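Local coordinates for protein NADP-dependent alcohol dehydrogenase (Entamoeba histolytica, PDB 2OUI) that catalyses the NADP-dependent interconversion of alcohols and aldehydes, and probably ketones, as a tetrameric zinc-binding medium-chain dehydrogenase, at residues W110-F115 with F124-A129; I194-S199 with Y210-I215. The protein carries 1 engineered substitution. All coordinates share one frame; numbering follows the deposited sequence.

The two interactions sample different halves of the chain, one in each of its two domain families. Interaction 1 (110-115 with 124-129) lies in the GroES-like domain, where the side chain of Phe112 comes within about 9 Å of the zinc ion bound by Cys37, His59 and Asp150. Interaction 2 (194-199 with 210-215) belongs to the Rossmann-type domain, at the edge of its parallel sheet. The two follow one another along the chain and fall on opposite sides of its centre, their own centres 34 Å apart and their nearest atoms about 21 Å apart. One joins a loop to a strand mainly through side chains; the other rests largely on backbone hydrogen bonds.

Interaction 1 of 2, residues W110-F115 with F124-A129; sequences WKFSNF and FHVNEA
Phe112 carries a loop of the GroES-like domain onto strand 124-126, and the contact illustrates how an aromatic ring can carry most of a loop-to-strand contact, with no hydrogen bond between residues 110-115 and 124-129. The Phe112 ring advances with its far rim leading. CG lies anti to the carbonyl carbon (chi1 -68°), which directs the ring at the strand. There CE1 meets the carbonyl oxygen His125 O at 3.2 Å, near the ring plane. A methyl of Val126 touches the same rim, CG2 standing 4.1 Å from Phe112 CZ. The Phe124 ring is turned almost perpendicular, its plane at 85° to that of Phe112, yet its approach is oblique. Phe124 CD1 is 4.0 Å from Phe112 CZ. Val83 of strand 80-83 touches both rings.

On the more polar flank, Lys111 and Asn127 cross at about a right angle. The aliphatic part of the lysine meets the amide, while the bend at chi4 (-67°) takes NZ away from it, to a salt bridge with Asp89; Asn127 OD1 is hydrogen-bonded to Thr87. Behind Phe112 the loop leads to the metal site: Ser113 OG bonds His59 ND1, and His59 is a zinc ligand. Next to the amide, the lysine chain runs extended as far as CE, placing CD 3.7 Å from Asn127 OD1.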
loop_
_atom_site.group_PDB
_atom_site.type_symbol
_atom_site.label_atom_id
_atom_site.label_comp_id
_atom_site.label_asym_id
_atom_site.label_seq_id
_atom_site.Cartn_x
_atom_site.Cartn_y
_atom_site.Cartn_z
ATOM N N TRP A 110 23.840 -4.147 4.085
ATOM C CA TRP A 110 24.672 -3.555 5.124
ATOM C C TRP A 110 26.025 -4.282 5.097
ATOM O O TRP A 110 26.184 -5.372 5.674
ATOM C CB TRP A 110 23.992 -3.653 6.499
ATOM C CG TRP A 110 24.889 -3.234 7.653
ATOM C CD1 TRP A 110 25.926 -2.322 7.622
ATOM C CD2 TRP A 110 24.793 -3.686 9.008
ATOM N NE1 TRP A 110 26.492 -2.210 8.881
ATOM C CE2 TRP A 110 25.831 -3.051 9.740
ATOM C CE3 TRP A 110 23.961 -4.605 9.666
ATOM C CZ2 TRP A 110 26.032 -3.281 11.105
ATOM C CZ3 TRP A 110 24.167 -4.847 11.008
ATOM C CH2 TRP A 110 25.197 -4.178 11.723
ATOM N N LYS A 111 26.987 -3.679 4.399
ATOM C CA LYS A 111 28.276 -4.326 4.180
ATOM C C LYS A 111 29.308 -3.850 5.204
ATOM O O LYS A 111 29.905 -4.679 5.946
ATOM C CB LYS A 111 28.756 -4.082 2.731
ATOM C CG LYS A 111 27.723 -4.586 1.709
ATOM C CD LYS A 111 28.261 -4.592 0.272
ATOM C CE LYS A 111 27.096 -4.991 -0.706
ATOM N NZ LYS A 111 26.652 -6.404 -0.519
ATOM N N PHE A 112 29.527 -2.532 5.216
ATOM C CA PHE A 112 30.499 -1.879 6.104
ATOM C C PHE A 112 30.297 -2.305 7.568
ATOM O O PHE A 112 29.246 -2.040 8.141
ATOM C CB PHE A 112 30.318 -0.364 6.084
ATOM C CG PHE A 112 30.680 0.314 4.774
ATOM C CD1 PHE A 112 31.887 0.058 4.131
ATOM C CD2 PHE A 112 29.848 1.304 4.265
ATOM C CE1 PHE A 112 32.240 0.741 2.931
ATOM C CE2 PHE A 112 30.189 1.991 3.082
ATOM C CZ PHE A 112 31.379 1.698 2.417
ATOM N N SER A 113 31.327 -2.897 8.174
ATOM C CA SER A 113 31.326 -3.351 9.586
ATOM C C SER A 113 30.258 -4.400 9.894
ATOM O O SER A 113 30.013 -4.704 11.058
ATOM C CB SER A 113 31.317 -2.192 10.626
ATOM O OG SER A 113 30.005 -1.747 10.961
ATOM N N ASN A 114 29.633 -4.949 8.852
ATOM C CA ASN A 114 28.878 -6.211 8.982
ATOM C C ASN A 114 29.764 -7.389 8.538
ATOM O O ASN A 114 30.200 -8.200 9.373
ATOM C CB ASN A 114 27.546 -6.124 8.207
ATOM C CG ASN A 114 26.726 -7.405 8.269
ATOM O OD1 ASN A 114 27.067 -8.366 8.989
ATOM N ND2 ASN A 114 25.608 -7.416 7.526
ATOM N N PHE A 115 30.080 -7.458 7.241
ATOM C CA PHE A 115 30.958 -8.494 6.725
ATOM C C PHE A 115 32.037 -7.936 5.780
ATOM O O PHE A 115 32.873 -8.695 5.296
ATOM C CB PHE A 115 30.149 -9.604 6.033
ATOM C CG PHE A 115 29.234 -9.095 4.941
ATOM C CD1 PHE A 115 29.726 -8.863 3.652
ATOM C CD2 PHE A 115 27.889 -8.853 5.201
ATOM C CE1 PHE A 115 28.882 -8.393 2.637
ATOM C CE2 PHE A 115 27.057 -8.383 4.201
ATOM C CZ PHE A 115 27.564 -8.148 2.919
ATOM N N PHE A 124 38.579 3.612 2.000
ATOM C CA PHE A 124 37.661 2.475 1.981
ATOM C C PHE A 124 37.000 2.315 0.617
ATOM O O PHE A 124 37.135 3.187 -0.255
ATOM C CB PHE A 124 36.638 2.555 3.126
ATOM C CG PHE A 124 35.821 3.811 3.127
ATOM C CD1 PHE A 124 34.658 3.904 2.360
ATOM C CD2 PHE A 124 36.206 4.902 3.904
ATOM C CE1 PHE A 124 33.894 5.076 2.359
ATOM C CE2 PHE A 124 35.449 6.072 3.914
ATOM C CZ PHE A 124 34.290 6.153 3.151
ATOM N N HIS A 125 36.293 1.195 0.443
ATOM C CA HIS A 125 35.818 0.778 -0.846
ATOM C C HIS A 125 34.292 0.874 -0.870
ATOM O O HIS A 125 33.608 0.409 0.061
ATOM C CB HIS A 125 36.270 -0.660 -1.112
ATOM C CG HIS A 125 35.739 -1.249 -2.388
ATOM N ND1 HIS A 125 34.457 -1.756 -2.499
ATOM C CD2 HIS A 125 36.330 -1.452 -3.586
ATOM C CE1 HIS A 125 34.274 -2.216 -3.724
ATOM N NE2 HIS A 125 35.399 -2.046 -4.404
ATOM N N VAL A 126 33.762 1.425 -1.958
ATOM C CA VAL A 126 32.318 1.495 -2.157
ATOM C C VAL A 126 31.936 0.744 -3.439
ATOM O O VAL A 126 32.422 1.075 -4.531
ATOM C CB VAL A 126 31.824 2.961 -2.265
ATOM C CG1 VAL A 126 30.288 3.009 -2.439
ATOM C CG2 VAL A 126 32.280 3.764 -1.053
ATOM N N ASN A 127 31.071 -0.270 -3.319
ATOM C CA ASN A 127 30.572 -0.996 -4.509
ATOM C C ASN A 127 29.494 -0.187 -5.228
ATOM O O ASN A 127 28.764 0.548 -4.580
ATOM C CB ASN A 127 29.954 -2.337 -4.089
ATOM C CG ASN A 127 28.854 -2.157 -3.073
ATOM O OD1 ASN A 127 29.093 -1.707 -1.942
ATOM N ND2 ASN A 127 27.630 -2.486 -3.469
ATOM N N GLU A 128 29.375 -0.347 -6.551
ATOM C CA GLU A 128 28.333 0.374 -7.314
ATOM C C GLU A 128 28.275 1.868 -6.953
ATOM O O GLU A 128 27.241 2.403 -6.551
ATOM C CB GLU A 128 26.968 -0.338 -7.171
ATOM C CG GLU A 128 27.008 -1.686 -7.918
ATOM C CD GLU A 128 25.742 -2.494 -7.755
ATOM O OE1 GLU A 128 24.652 -1.886 -7.669
ATOM O OE2 GLU A 128 25.854 -3.743 -7.740
ATOM N N ALA A 129 29.416 2.541 -7.108
ATOM C CA ALA A 129 29.570 3.897 -6.582
ATOM C C ALA A 129 28.591 4.945 -7.159
ATOM O O ALA A 129 28.148 5.832 -6.430
ATOM C CB ALA A 129 31.019 4.368 -6.764
#

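Interaction 2 of 2, residues I194-S199 with Y210-I215; sequences IFAVGS and YGATDI. With EDO (1,2-ethanediol), chain J.
The carbonyl oxygen of Ile194 receives two backbone donors from the neighbouring segment, Thr213 N at 2.8 Å and Asp214 N at 3.1 Å. The first lies in the carbonyl plane, on a lone pair; the second is tilted 28° from it. Thr213 also reaches back with its side chain: chi1 of 55° sets OG1 between its own N and carbonyl carbon, where it accepts from Ile194 N at 2.9 Å and donates to Asp214 OD1, which ties hydroxyl and carboxylate together. Farther along, Ala196 N bonds Asp214 O at 2.9 Å.

Buried Ile194, Ala196 and Ala212 form the packed part, Ala196 CB meeting Ala212 CB at 4.0 Å. Thr213, Asp214 and Ile215 are partly exposed, though Asp214 CB still presses to 3.4 Å from Phe195 CD2, the two side chains pointing the same way, and Asp214 OD2 forms a salt bridge with Arg193. The segments part at Gly198 and Ser199, where Ser199 N bonds O1 of an ethanediol, probably from the crystallisation liquor, at 2.7 Å. Strands 194-197 and 214-216, paired in parallel and connected by helix 201-209, which ends in a Schellman motif at Gly211, form a beta-alpha-beta crossover of a Rossmann-type fold.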
loop_
_atom_site.group_PDB
_atom_site.type_symbol
_atom_site.label_atom_id
_atom_site.label_comp_id
_atom_site.label_asym_id
_atom_site.label_seq_id
_atom_site.Cartn_x
_atom_site.Cartn_y
_atom_site.Cartn_z
ATOM N N ILE A 194 3.325 12.875 20.401
ATOM C CA ILE A 194 4.413 11.898 20.324
ATOM C C ILE A 194 4.994 11.656 21.720
ATOM O O ILE A 194 5.536 12.585 22.332
ATOM C CB ILE A 194 5.565 12.332 19.332
ATOM C CG1 ILE A 194 5.044 12.479 17.904
ATOM C CG2 ILE A 194 6.676 11.301 19.318
ATOM C CD1 ILE A 194 6.026 13.248 16.976
ATOM N N PHE A 195 4.833 10.429 22.235
ATOM C CA PHE A 195 5.465 10.024 23.498
ATOM C C PHE A 195 6.861 9.520 23.173
ATOM O O PHE A 195 7.028 8.763 22.225
ATOM C CB PHE A 195 4.702 8.870 24.146
ATOM C CG PHE A 195 3.300 9.227 24.557
ATOM C CD1 PHE A 195 2.233 9.033 23.685
ATOM C CD2 PHE A 195 3.063 9.746 25.812
ATOM C CE1 PHE A 195 0.931 9.380 24.089
ATOM C CE2 PHE A 195 1.769 10.089 26.225
ATOM C CZ PHE A 195 0.699 9.891 25.348
ATOM N N ALA A 196 7.838 9.925 23.968
ATOM C CA ALA A 196 9.238 9.506 23.771
ATOM C C ALA A 196 9.682 8.842 25.075
ATOM O O ALA A 196 9.777 9.494 26.114
ATOM C CB ALA A 196 10.117 10.722 23.451
ATOM N N VAL A 197 9.930 7.539 25.014
ATOM C CA VAL A 197 10.308 6.779 26.186
ATOM C C VAL A 197 11.833 6.757 26.264
ATOM O O VAL A 197 12.512 6.155 25.422
ATOM C CB VAL A 197 9.758 5.341 26.113
ATOM C CG1 VAL A 197 10.221 4.528 27.318
ATOM C CG2 VAL A 197 8.221 5.367 26.003
ATOM N N GLY A 198 12.365 7.443 27.263
ATOM C CA GLY A 198 13.811 7.446 27.496
ATOM C C GLY A 198 14.069 7.912 28.913
ATOM O O GLY A 198 13.159 8.390 29.608
ATOM N N SER A 199 15.312 7.780 29.350
ATOM C CA SER A 199 15.651 8.192 30.705
ATOM C C SER A 199 16.964 8.971 30.824
ATOM O O SER A 199 17.175 9.656 31.836
ATOM C CB SER A 199 15.608 6.992 31.652
ATOM O OG SER A 199 16.315 5.901 31.084
ATOM N N TYR A 210 12.647 17.950 18.802
ATOM C CA TYR A 210 12.443 17.331 17.491
ATOM C C TYR A 210 10.980 16.985 17.215
ATOM O O TYR A 210 10.664 16.314 16.217
ATOM C CB TYR A 210 13.282 16.070 17.399
ATOM C CG TYR A 210 14.715 16.316 16.942
ATOM C CD1 TYR A 210 14.987 16.943 15.718
ATOM C CD2 TYR A 210 15.782 15.825 17.687
ATOM C CE1 TYR A 210 16.323 17.139 15.282
ATOM C CE2 TYR A 210 17.100 15.987 17.271
ATOM C CZ TYR A 210 17.372 16.640 16.084
ATOM O OH TYR A 210 18.685 16.750 15.722
ATOM N N GLY A 211 10.110 17.389 18.137
ATOM C CA GLY A 211 8.682 17.193 17.965
ATOM C C GLY A 211 8.015 16.261 18.957
ATOM O O GLY A 211 6.798 16.080 18.877
ATOM N N ALA A 212 8.769 15.668 19.887
ATOM C CA ALA A 212 8.099 14.948 21.013
ATOM C C ALA A 212 7.201 15.900 21.787
ATOM O O ALA A 212 7.529 17.071 21.968
ATOM C CB ALA A 212 9.103 14.339 21.992
ATOM N N THR A 213 6.089 15.380 22.317
ATOM C CA THR A 213 5.220 16.194 23.158
ATOM C C THR A 213 5.203 15.724 24.605
ATOM O O THR A 213 4.853 16.500 25.504
ATOM C CB THR A 213 3.748 16.205 22.633
ATOM O OG1 THR A 213 3.290 14.861 22.510
ATOM C CG2 THR A 213 3.655 16.833 21.256
ATOM N N ASP A 214 5.556 14.450 24.829
ATOM C CA ASP A 214 5.409 13.813 26.145
ATOM C C ASP A 214 6.599 12.890 26.405
ATOM O O ASP A 214 6.674 11.817 25.820
ATOM C CB ASP A 214 4.135 12.954 26.215
ATOM C CG ASP A 214 2.861 13.769 26.102
ATOM O OD1 ASP A 214 2.496 14.115 24.951
ATOM O OD2 ASP A 214 2.219 14.041 27.151
ATOM N N ILE A 215 7.501 13.298 27.296
ATOM C CA ILE A 215 8.593 12.413 27.717
ATOM C C ILE A 215 8.073 11.409 28.735
ATOM O O ILE A 215 7.470 11.785 29.727
ATOM C CB ILE A 215 9.759 13.207 28.374
ATOM C CG1 ILE A 215 10.369 14.199 27.373
ATOM C CG2 ILE A 215 10.818 12.243 28.928
ATOM C CD1 ILE A 215 10.807 13.562 26.064
HETATM C C1 EDO J . 17.968 7.477 26.495
HETATM O O1 EDO J . 17.293 7.013 27.670
HETATM C C2 EDO J . 17.810 6.435 25.398
HETATM O O2 EDO J . 16.542 5.770 25.547
#